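Local coordinates for regulatory protein RecX (Lactobacillus salivarius, PDB 3E3V) that probably modulates the activity of the RecA recombinase, here as a piece of the protein built from three-helix units, at residues K58-L62 with D63-D67; L91-K95 with K96-D100. One frame throughout, in Å; residues are numbered along the deposited sequence.

Interaction 1. Residues K58-L62 with D63-D67; sequences KLIDL and DLIND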
loop_
_atom_site.group_PDB
_atom_site.type_symbol
_atom_site.label_atom_id
_atom_site.label_comp_id
_atom_site.label_asym_id
_atom_site.label_seq_id
_atom_site.Cartn_x
_atom_site.Cartn_y
_atom_site.Cartn_z
ATOM N N LYS A 58 10.378 -22.515 -1.441
ATOM C CA LYS A 58 9.385 -23.530 -1.126
ATOM C C LYS A 58 8.081 -22.828 -0.755
ATOM O O LYS A 58 7.008 -23.201 -1.230
ATOM C CB LYS A 58 9.872 -24.400 0.039
ATOM C CG LYS A 58 8.890 -25.477 0.483
ATOM C CD LYS A 58 8.432 -26.328 -0.679
ATOM C CE LYS A 58 8.012 -27.704 -0.199
ATOM N NZ LYS A 58 9.157 -28.416 0.436
ATOM N N LEU A 59 8.175 -21.807 0.094
ATOM C CA LEU A 59 6.986 -21.064 0.500
ATOM C C LEU A 59 6.319 -20.396 -0.700
ATOM O O LEU A 59 5.094 -20.322 -0.779
ATOM C CB LEU A 59 7.346 -20.008 1.544
ATOM C CG LEU A 59 7.872 -20.547 2.872
ATOM C CD1 LEU A 59 8.177 -19.380 3.819
ATOM C CD2 LEU A 59 6.847 -21.476 3.491
ATOM N N ILE A 60 7.122 -19.900 -1.637
ATOM C CA ILE A 60 6.562 -19.266 -2.826
ATOM C C ILE A 60 5.843 -20.325 -3.651
ATOM O O ILE A 60 4.758 -20.090 -4.181
ATOM C CB ILE A 60 7.663 -18.629 -3.690
ATOM C CG1 ILE A 60 8.295 -17.451 -2.942
ATOM C CG2 ILE A 60 7.082 -18.209 -5.037
ATOM C CD1 ILE A 60 9.537 -16.905 -3.621
ATOM N N ASP A 61 6.460 -21.497 -3.754
ATOM C CA ASP A 61 5.892 -22.611 -4.514
ATOM C C ASP A 61 4.532 -23.022 -3.942
ATOM O O ASP A 61 3.592 -23.287 -4.690
ATOM C CB ASP A 61 6.853 -23.801 -4.483
ATOM C CG ASP A 61 6.394 -24.940 -5.363
ATOM O OD1 ASP A 61 6.178 -24.693 -6.567
ATOM O OD2 ASP A 61 6.256 -26.080 -4.853
ATOM N N LEU A 62 4.438 -23.060 -2.614
ATOM C CA LEU A 62 3.203 -23.419 -1.924
ATOM C C LEU A 62 2.252 -22.223 -1.871
ATOM O O LEU A 62 1.175 -22.288 -1.269
ATOM C CB LEU A 62 3.525 -23.893 -0.506
ATOM C CG LEU A 62 4.398 -25.150 -0.418
ATOM C CD1 LEU A 62 4.868 -25.380 1.016
ATOM C CD2 LEU A 62 3.589 -26.349 -0.928
ATOM N N ASP A 63 2.663 -21.131 -2.506
ATOM C CA ASP A 63 1.875 -19.906 -2.554
ATOM C C ASP A 63 1.607 -19.333 -1.161
ATOM O O ASP A 63 0.588 -18.695 -0.928
ATOM C CB ASP A 63 0.550 -20.163 -3.287
ATOM C CG ASP A 63 -0.180 -18.876 -3.662
ATOM O OD1 ASP A 63 0.474 -17.945 -4.174
ATOM O OD2 ASP A 63 -1.412 -18.796 -3.462
ATOM N N LEU A 64 2.531 -19.571 -0.238
ATOM C CA LEU A 64 2.406 -19.050 1.116
ATOM C C LEU A 64 3.043 -17.653 1.145
ATOM O O LEU A 64 2.818 -16.862 2.062
ATOM C CB LEU A 64 3.090 -19.998 2.099
ATOM C CG LEU A 64 2.441 -21.388 2.129
ATOM C CD1 LEU A 64 3.238 -22.322 3.020
ATOM C CD2 LEU A 64 1.010 -21.257 2.616
ATOM N N ILE A 65 3.852 -17.375 0.125
ATOM C CA ILE A 65 4.472 -16.071 -0.054
ATOM C C ILE A 65 4.073 -15.719 -1.477
ATOM O O ILE A 65 4.296 -16.503 -2.404
ATOM C CB ILE A 65 6.013 -16.106 0.040
ATOM C CG1 ILE A 65 6.445 -16.263 1.497
ATOM C CG2 ILE A 65 6.600 -14.810 -0.555
ATOM C CD1 ILE A 65 7.948 -16.278 1.681
ATOM N N ASN A 66 3.461 -14.557 -1.647
ATOM C CA ASN A 66 3.014 -14.133 -2.965
ATOM C C ASN A 66 2.883 -12.616 -2.945
ATOM O O ASN A 66 1.851 -12.079 -2.544
ATOM C CB ASN A 66 1.656 -14.766 -3.283
ATOM C CG ASN A 66 1.221 -14.516 -4.711
ATOM O OD1 ASN A 66 1.312 -13.395 -5.217
ATOM N ND2 ASN A 66 0.725 -15.563 -5.368
ATOM N N ASP A 67 3.933 -11.934 -3.386
ATOM C CA ASP A 67 3.943 -10.485 -3.385
ATOM C C ASP A 67 2.863 -9.813 -4.235
ATOM O O ASP A 67 2.363 -8.747 -3.865
ATOM C CB ASP A 67 5.345 -9.981 -3.753
ATOM C CG ASP A 67 6.321 -10.069 -2.579
ATOM O OD1 ASP A 67 5.903 -10.493 -1.473
ATOM O OD2 ASP A 67 7.507 -9.708 -2.751
#
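Ile65 packs back on Leu59 and Ile60 just after the Schellman motif that ends helix 49-61. Its CD1 lies 3.8 Å from Leu59 CD1, while on its other branch CG2 comes to 3.9 Å from Ile60 CG1. Both branches are therefore used, one for each helix residue: with CG1 beside the backbone N (chi1 -75°), CG2 is left opposite that nitrogen, facing Ile60. An alanine here would lack both branches and would probably leave a gap against Leu59 and Ile60, as well as against Arg35 and Val38 of helix 35-39. The motif's own hydrophobic contact is Leu64 on Leu59: the two cross at about a right angle, with Leu64 CD1 3.7 Å from Leu59 CD2. Leu64 also runs side by side with Leu62. Helix 14-29 adds Ala24 and Leu25 against Leu59, and Leu28 against Leu64.

The backbone evidence for the motif is the positive phi of Asp63 (60°) with two bonds back into the last turn. Leu64 N reaches Leu59 O at 2.7 Å, nearly in line with its C=O bond, and Asp63 N reaches Ile60 O at 2.9 Å from above the carbonyl plane. Apart from these, Ile65 N makes a weak bond to Leu59 O, and Ile65 O receives a CA-H...O contact from Ile60 CA.

At the polar edge Asn66 is the N-cap of helix 67-81, where its OD1 takes the backbone N of Asn69. The other end of the same amide is fixed by Asp63: Asn66 ND2 donates to Asp63 OD1 at 2.7 Å, almost straight at 176° and within the amide plane.

Interaction 2. Residues L91-K95 with K96-D100; sequences LNLSK and KGIDD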
loop_
_atom_site.group_PDB
_atom_site.type_symbol
_atom_site.label_atom_id
_atom_site.label_comp_id
_atom_site.label_asym_id
_atom_site.label_seq_id
_atom_site.Cartn_x
_atom_site.Cartn_y
_atom_site.Cartn_z
ATOM N N LEU A 91 4.605 4.100 -1.579
ATOM C CA LEU A 91 5.750 4.170 -0.691
ATOM C C LEU A 91 5.528 3.258 0.511
ATOM O O LEU A 91 6.486 2.766 1.095
ATOM C CB LEU A 91 6.029 5.616 -0.250
ATOM C CG LEU A 91 5.174 6.367 0.769
ATOM C CD1 LEU A 91 5.503 5.917 2.195
ATOM C CD2 LEU A 91 5.465 7.862 0.628
ATOM N N ASN A 92 4.273 3.018 0.888
ATOM C CA ASN A 92 4.019 2.111 2.009
ATOM C C ASN A 92 4.419 0.713 1.544
ATOM O O ASN A 92 5.069 -0.047 2.275
ATOM C CB ASN A 92 2.543 2.135 2.436
ATOM C CG ASN A 92 2.168 3.414 3.161
ATOM O OD1 ASN A 92 3.019 4.084 3.724
ATOM N ND2 ASN A 92 0.891 3.749 3.155
ATOM N N LEU A 93 4.032 0.383 0.317
ATOM C CA LEU A 93 4.382 -0.903 -0.281
ATOM C C LEU A 93 5.906 -1.045 -0.377
ATOM O O LEU A 93 6.454 -2.111 -0.080
ATOM C CB LEU A 93 3.754 -1.024 -1.676
ATOM C CG LEU A 93 2.235 -1.246 -1.655
ATOM C CD1 LEU A 93 1.625 -1.006 -3.030
ATOM C CD2 LEU A 93 1.969 -2.663 -1.184
ATOM N N SER A 94 6.590 0.018 -0.805
ATOM C CA SER A 94 8.055 -0.017 -0.914
ATOM C C SER A 94 8.703 -0.240 0.447
ATOM O O SER A 94 9.732 -0.908 0.549
ATOM C CB SER A 94 8.611 1.293 -1.494
ATOM O OG SER A 94 8.215 1.485 -2.827
ATOM N N LYS A 95 8.110 0.339 1.485
ATOM C CA LYS A 95 8.637 0.200 2.836
ATOM C C LYS A 95 8.446 -1.209 3.389
ATOM O O LYS A 95 8.988 -1.552 4.439
ATOM C CB LYS A 95 7.977 1.220 3.762
ATOM C CG LYS A 95 8.528 2.632 3.610
ATOM C CD LYS A 95 7.617 3.667 4.274
ATOM C CE LYS A 95 7.363 3.359 5.740
ATOM N NZ LYS A 95 8.613 3.368 6.550
ATOM N N LYS A 96 7.669 -2.021 2.678
ATOM C CA LYS A 96 7.408 -3.399 3.080
ATOM C C LYS A 96 8.229 -4.373 2.238
ATOM O O LYS A 96 8.156 -5.584 2.425
ATOM C CB LYS A 96 5.918 -3.718 2.919
ATOM C CG LYS A 96 5.024 -3.140 3.995
ATOM C CD LYS A 96 5.187 -3.915 5.299
ATOM C CE LYS A 96 4.236 -3.427 6.378
ATOM N NZ LYS A 96 4.326 -4.271 7.604
ATOM N N GLY A 97 8.995 -3.845 1.293
ATOM C CA GLY A 97 9.810 -4.706 0.454
ATOM C C GLY A 97 9.191 -5.123 -0.874
ATOM O O GLY A 97 9.669 -6.064 -1.506
ATOM N N ILE A 98 8.138 -4.435 -1.307
ATOM C CA ILE A 98 7.487 -4.754 -2.574
ATOM C C ILE A 98 8.197 -4.072 -3.747
ATOM O O ILE A 98 8.467 -2.870 -3.707
ATOM C CB ILE A 98 5.997 -4.318 -2.558
ATOM C CG1 ILE A 98 5.233 -5.098 -1.482
ATOM C CG2 ILE A 98 5.362 -4.540 -3.928
ATOM C CD1 ILE A 98 5.184 -6.601 -1.713
ATOM N N ASP A 99 8.495 -4.845 -4.786
ATOM C CA ASP A 99 9.161 -4.319 -5.973
ATOM C C ASP A 99 8.312 -3.215 -6.580
ATOM O O ASP A 99 7.085 -3.287 -6.549
ATOM C CB ASP A 99 9.357 -5.432 -7.009
ATOM C CG ASP A 99 10.197 -6.590 -6.480
ATOM O OD1 ASP A 99 11.381 -6.362 -6.140
ATOM O OD2 ASP A 99 9.669 -7.728 -6.403
ATOM N N ASP A 100 8.963 -2.195 -7.136
ATOM C CA ASP A 100 8.243 -1.083 -7.744
ATOM C C ASP A 100 7.285 -1.610 -8.799
ATOM O O ASP A 100 6.153 -1.131 -8.923
ATOM C CB ASP A 100 9.211 -0.093 -8.399
ATOM C CG ASP A 100 10.055 0.660 -7.392
ATOM O OD1 ASP A 100 9.482 1.187 -6.415
ATOM O OD2 ASP A 100 11.290 0.736 -7.583
#
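Ile98 turns back over the end of helix 86-94 to meet Leu93, closing a Schellman motif whose positive-phi residue is Gly97. From its root, Ile98 CB lies 3.3 Å from Leu93 O and 4.1 Å from Leu93 CB. One atom further, CG1 is still beside that carbonyl oxygen and 4.1 Å from Leu93 CD2; its place next to the backbone N (chi1 -63°) keeps it on this side. The tip, CD1, carries on to Asp67 at the start of helix 67-81, approaching its carboxylate carbon.

Two backbone donors hold Leu93 O, coming from opposite faces of its carbonyl plane: Lys96 N at 3.0 Å, well above the plane, and Ile98 N at 3.1 Å, less steeply tilted. This grip fixes the backbone from which the Ile98 side chain springs. Gly97 N donates to Ser94 O at 3.1 Å, closing a type I turn from Ser94 to Gly97. With phi at 94° and psi at 16°, a CB on Gly97 would press on the carbonyl oxygen of Lys96, a constraint that alone favours glycine.

Lys96 lays its CB 3.4 Å from Leu93 O before the chain bends at chi2 and leads NZ away to a salt bridge with Glu37 of helix 35-39. Asp100 OD1 pairs with Lys90 NZ, whereas Ser94 OG bonds the carbonyl of Lys90. Around the apolar pair, helix 67-81 brings Tyr74 against Leu93 and Tyr70 against Ile98, and Ala103 of helix 100-107 touches both, so the turn packs where three helices of the second three-helix domain converge.

Overall arrangement
Interaction 1 comes first along the chain, between helices 49-61 and 67-81; interaction 2 follows, between helices 86-94 and 100-107. Both are Schellman helix ends leading into the next helix. Their centres are 18 Å apart, yet they meet directly, with Asp67 CG of the first 3.8 Å from Ile98 CD1 of the second. Helix 67-81 is common ground, starting at the end of residues 63-67 and packing against interaction 2. Helix 35-39 links them too, lying against Ile65 and pairing through Glu37 with Lys96. The two turns thus come together where helix 35-39 meets the start of helix 67-81, probably the interface between the first and second three-helix domains of this elongated, nearly all-helical chain.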